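Local structure of profilin-2 (Mus musculus, 2V8F) at residues 62-67 and 71-76; 46-51 and 108-113. The protein binds actin and proline-rich sequences, including the FH1 domain of the formin mDia1 and the proline-rich domain of VASP. All coordinates share one frame; numbering follows the deposited sequence.

The two contacts have centres about 11 Å apart, and both use strands of the same antiparallel sheet. Along the chain, 46-51 comes first, then the two segments of contact 1, then 108-113. Contact 1 is a hairpin at the edge of the sheet. Contact 2 sets helix 45-52 against strand 109-114 in the sheet interior. They meet at this helix. Glu47 takes a hydrogen bond from Thr65 OG1 to its OE2 (2.6 Å), and one from Gly67 N to its OE1 (2.8 Å). Ile51 CD1 packs on Leu64 CD2 at 3.7 Å. The helix of contact 2 is thus tied to the hairpin edge within the single profilin domain.

Contact 1: 62-67 and 71-76; sequences NGLTLG and CSVIRD
Leu64 and Cys71 form an antiparallel hydrogen-bonded pair, joined by two backbone bonds. One runs from Leu64 N to Cys71 O (3.2 Å), the other from Cys71 N to Leu64 O (2.9 Å). Gly63 leaves helix 58-62 with positive phi, and its CA lies 3.5 Å from Cys71 O.

The apolar contacts lie on the sheet face that carries both side chains of the pair. Leu64 uses both methyls. CD1 rests on Cys71 CB at 4.0 Å, and CD2 reaches Val73 CG2 at 3.6 Å. The same Val73 CG2 lies 4.1 Å from Leu64 CG, and thus meets the branch point of the leucine as well as one of its methyls. The side chains of Leu64 and Val73 cross at about a right angle. Leu64 CG stands between its backbone N and carbonyl carbon (chi1 55°), and from there the two methyls reach different residues of the partner strand. Leu66 adds a looser touch, CD1 to Cys71 SG, at 4.2 Å.

These bonds close a beta hairpin, with 64-66 the outermost strand on this side of the sheet. On the other side of 69-77 lies strand 85-90. Ile74 and Arg75 both face Asp87 there in a classic beta bulge, and Arg75 also makes a salt bridge to it. Phe59 of helix 58-62 packs on Leu64 and Val73, while Met50 of helix 45-52 also packs on Leu64.

Contact 2: 46-51 and 108-113; sequences VEIDMI and RVLVFV. With SO4 (sulfate ion), chain F.
Leu110 is the residue of strand 109-114 that touches helix 45-52, at Ile48 and Ile51. Two residues earlier, Arg108 lies in the loop just before the strand and holds a sulfate ion, probably from the crystallisation liquor. The bonds run from NE to O3 (2.8 Å) and from NH2 to O1 (2.7 Å). The latter is nearly straight, 171°, and O1 lies in the guanidinium plane at its edge. The Arg108 chain bends at chi3 (65°), and O3 lies alongside its aliphatic part as well. Ala28 N is a further donor to the sulfate. Arg108 also packs on an apolar side chain of the bound peptide. Val109 turns to the other face of the sheet, against Leu135 of helix 121-137. Helices cover both faces of the central antiparallel sheet, as in the profilin fold. Leu110 points back toward helix 45-52. Its CD1 methyl makes both touches, at 4.1 Å from Ile51 CG2 and 4.3 Å from Ile48 CG2. The side chains of Leu110 and Ile51 meet at an oblique angle. Val111 again faces helix 121-137, on Met131 and Leu135. Phe112 returns to the side of helix 45-52, and its ring meets that of Phe40 with the planes at about 50°. Val113 packs on Lys127 of helix 121-137.

Contact 1: 62-67 and 71-76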
# COMPACT_ATOMS: atom_id res chain seq x y z
N ASN A 62 -9.81 -12.74 -29.09
CA ASN A 62 -8.52 -13.39 -28.88
C ASN A 62 -8.08 -13.29 -27.42
O ASN A 62 -7.08 -13.90 -27.03
CB ASN A 62 -7.46 -12.72 -29.77
CG ASN A 62 -7.59 -12.87 -31.27
OD1 ASN A 62 -6.70 -12.57 -32.08
ND2 ASN A 62 -8.70 -13.33 -31.80
N GLY A 63 -8.82 -12.53 -26.62
CA GLY A 63 -8.46 -12.18 -25.24
C GLY A 63 -7.27 -11.25 -25.27
O GLY A 63 -6.86 -10.78 -26.31
N LEU A 64 -6.70 -11.02 -24.09
CA LEU A 64 -5.43 -10.33 -24.01
C LEU A 64 -4.67 -10.87 -22.82
O LEU A 64 -5.24 -11.58 -21.98
CB LEU A 64 -5.65 -8.82 -23.91
CG LEU A 64 -6.53 -8.24 -22.82
CD1 LEU A 64 -5.83 -8.13 -21.47
CD2 LEU A 64 -6.95 -6.82 -23.20
N THR A 65 -3.41 -10.50 -22.69
CA THR A 65 -2.68 -10.89 -21.47
C THR A 65 -2.21 -9.65 -20.72
O THR A 65 -2.01 -8.59 -21.30
CB THR A 65 -1.47 -11.80 -21.75
OG1 THR A 65 -0.59 -11.09 -22.66
CG2 THR A 65 -1.87 -13.14 -22.34
N LEU A 66 -2.02 -9.80 -19.42
CA LEU A 66 -1.41 -8.80 -18.56
C LEU A 66 -0.35 -9.57 -17.80
O LEU A 66 -0.65 -10.51 -17.07
CB LEU A 66 -2.44 -8.18 -17.63
CG LEU A 66 -3.51 -7.33 -18.34
CD1 LEU A 66 -4.57 -6.87 -17.37
CD2 LEU A 66 -2.88 -6.16 -19.07
N GLY A 67 0.91 -9.17 -17.96
CA GLY A 67 1.97 -9.89 -17.27
C GLY A 67 1.94 -11.35 -17.68
O GLY A 67 2.26 -12.20 -16.87
N CYS A 71 -6.42 -13.14 -19.90
CA CYS A 71 -7.59 -12.44 -19.45
C CYS A 71 -8.60 -12.33 -20.58
O CYS A 71 -8.30 -12.49 -21.78
CB CYS A 71 -7.24 -11.00 -19.04
SG CYS A 71 -6.01 -10.84 -17.71
N SER A 72 -9.82 -11.99 -20.19
CA SER A 72 -10.97 -11.66 -21.00
C SER A 72 -11.34 -10.18 -20.86
O SER A 72 -11.22 -9.62 -19.78
CB SER A 72 -12.17 -12.51 -20.59
OG SER A 72 -11.81 -13.89 -20.75
N VAL A 73 -11.79 -9.58 -21.94
CA VAL A 73 -12.32 -8.22 -21.92
C VAL A 73 -13.84 -8.28 -21.70
O VAL A 73 -14.58 -8.92 -22.44
CB VAL A 73 -12.01 -7.41 -23.19
CG1 VAL A 73 -12.63 -6.03 -23.10
CG2 VAL A 73 -10.50 -7.35 -23.33
N ILE A 74 -14.27 -7.64 -20.65
CA ILE A 74 -15.67 -7.61 -20.27
C ILE A 74 -16.42 -6.39 -20.80
O ILE A 74 -17.56 -6.60 -21.16
CB ILE A 74 -15.77 -7.68 -18.72
CG1 ILE A 74 -14.88 -8.84 -18.23
CG2 ILE A 74 -17.18 -7.79 -18.21
CD1 ILE A 74 -15.21 -10.18 -18.83
N ARG A 75 -15.77 -5.25 -20.79
CA ARG A 75 -16.38 -4.02 -21.32
C ARG A 75 -15.24 -3.11 -21.75
O ARG A 75 -14.26 -3.01 -21.00
CB ARG A 75 -17.24 -3.36 -20.28
CG ARG A 75 -18.26 -2.31 -20.65
CD ARG A 75 -19.23 -1.93 -19.54
NE ARG A 75 -18.55 -1.53 -18.31
CZ ARG A 75 -18.99 -0.95 -17.22
NH1 ARG A 75 -20.29 -0.67 -17.16
NH2 ARG A 75 -18.19 -0.66 -16.19
N ASP A 76 -15.40 -2.51 -22.90
CA ASP A 76 -14.42 -1.56 -23.41
C ASP A 76 -15.04 -0.17 -23.57
O ASP A 76 -15.84 -0.02 -24.51
CB ASP A 76 -13.84 -1.98 -24.76
CG ASP A 76 -12.88 -0.92 -25.30
OD1 ASP A 76 -12.28 -0.25 -24.46
OD2 ASP A 76 -12.85 -0.79 -26.55

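Contact 2: 46-51 and 108-113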
# COMPACT_ATOMS: atom_id res chain seq x y z
N VAL A 46 4.02 -4.54 -25.55
CA VAL A 46 3.04 -5.07 -26.49
C VAL A 46 1.70 -5.32 -25.81
O VAL A 46 0.65 -5.11 -26.45
CB VAL A 46 3.63 -6.36 -27.10
CG1 VAL A 46 2.61 -7.02 -28.03
CG2 VAL A 46 4.91 -6.07 -27.86
N GLU A 47 1.69 -5.69 -24.53
CA GLU A 47 0.41 -5.77 -23.86
C GLU A 47 -0.27 -4.44 -23.67
O GLU A 47 -1.49 -4.33 -23.80
CB GLU A 47 0.56 -6.45 -22.48
CG GLU A 47 0.90 -7.91 -22.58
CD GLU A 47 1.24 -8.57 -21.27
OE1 GLU A 47 1.63 -7.82 -20.34
OE2 GLU A 47 1.15 -9.82 -21.13
N ILE A 48 0.50 -3.39 -23.39
CA ILE A 48 -0.04 -2.04 -23.36
C ILE A 48 -0.64 -1.62 -24.70
O ILE A 48 -1.76 -1.07 -24.76
CB ILE A 48 1.04 -1.04 -22.89
CG1 ILE A 48 1.53 -1.35 -21.46
CG2 ILE A 48 0.55 0.38 -22.98
CD1 ILE A 48 2.87 -0.75 -21.14
N ASP A 49 0.07 -1.88 -25.80
CA ASP A 49 -0.42 -1.56 -27.13
C ASP A 49 -1.78 -2.23 -27.35
O ASP A 49 -2.66 -1.64 -27.98
CB ASP A 49 0.53 -2.06 -28.18
CG ASP A 49 1.77 -1.26 -28.43
OD1 ASP A 49 1.72 -0.07 -28.09
OD2 ASP A 49 2.76 -1.85 -28.97
N MET A 50 -1.96 -3.47 -26.87
CA MET A 50 -3.25 -4.16 -27.07
C MET A 50 -4.35 -3.43 -26.31
O MET A 50 -5.46 -3.27 -26.80
CB MET A 50 -3.10 -5.60 -26.67
CG MET A 50 -4.36 -6.43 -26.82
SD MET A 50 -4.94 -6.48 -28.53
CE MET A 50 -3.51 -7.28 -29.31
N ILE A 51 -4.06 -3.01 -25.09
CA ILE A 51 -5.05 -2.28 -24.29
C ILE A 51 -5.43 -0.96 -24.96
O ILE A 51 -6.62 -0.63 -24.96
CB ILE A 51 -4.49 -2.05 -22.86
CG1 ILE A 51 -4.31 -3.37 -22.09
CG2 ILE A 51 -5.33 -1.04 -22.10
CD1 ILE A 51 -5.57 -3.87 -21.42
N ARG A 108 -1.58 10.33 -20.32
CA ARG A 108 -0.25 9.76 -20.40
C ARG A 108 -0.11 8.37 -19.82
O ARG A 108 0.77 7.60 -20.18
CB ARG A 108 0.83 10.66 -19.70
CG ARG A 108 0.85 12.08 -20.29
CD ARG A 108 1.84 12.98 -19.57
NE ARG A 108 3.21 12.62 -19.68
CZ ARG A 108 4.21 13.36 -19.17
NH1 ARG A 108 3.95 14.47 -18.51
NH2 ARG A 108 5.42 12.93 -19.35
N VAL A 109 -0.99 8.04 -18.88
CA VAL A 109 -0.89 6.85 -18.08
C VAL A 109 -2.23 6.09 -18.02
O VAL A 109 -3.29 6.69 -18.15
CB VAL A 109 -0.37 7.09 -16.64
CG1 VAL A 109 1.01 7.71 -16.62
CG2 VAL A 109 -1.32 7.95 -15.81
N LEU A 110 -2.12 4.82 -17.72
CA LEU A 110 -3.15 3.91 -17.39
C LEU A 110 -3.09 3.55 -15.90
O LEU A 110 -1.99 3.39 -15.36
CB LEU A 110 -3.00 2.57 -18.12
CG LEU A 110 -2.99 2.69 -19.63
CD1 LEU A 110 -2.61 1.36 -20.28
CD2 LEU A 110 -4.33 3.19 -20.20
N VAL A 111 -4.25 3.47 -15.29
CA VAL A 111 -4.44 3.02 -13.95
C VAL A 111 -4.99 1.61 -13.98
O VAL A 111 -6.05 1.41 -14.59
CB VAL A 111 -5.40 3.93 -13.20
CG1 VAL A 111 -5.66 3.40 -11.79
CG2 VAL A 111 -4.89 5.37 -13.22
N PHE A 112 -4.32 0.64 -13.37
CA PHE A 112 -4.78 -0.73 -13.26
C PHE A 112 -5.07 -1.07 -11.79
O PHE A 112 -4.25 -0.77 -10.93
CB PHE A 112 -3.72 -1.70 -13.78
CG PHE A 112 -3.48 -1.77 -15.25
CD1 PHE A 112 -2.65 -0.85 -15.89
CD2 PHE A 112 -4.08 -2.74 -16.01
CE1 PHE A 112 -2.46 -0.98 -17.26
CE2 PHE A 112 -3.89 -2.87 -17.36
CZ PHE A 112 -3.08 -1.93 -18.00
N VAL A 113 -6.20 -1.73 -11.58
CA VAL A 113 -6.50 -2.33 -10.28
C VAL A 113 -6.98 -3.75 -10.51
O VAL A 113 -7.72 -4.03 -11.45
CB VAL A 113 -7.50 -1.49 -9.45
CG1 VAL A 113 -6.96 -0.11 -9.11
CG2 VAL A 113 -8.81 -1.38 -10.21
S SO4 F . 5.21 10.36 -21.84
O1 SO4 F . 5.86 10.48 -20.49
O2 SO4 F . 5.96 11.24 -22.75
O3 SO4 F . 3.81 10.86 -21.71
O4 SO4 F . 5.16 8.97 -22.27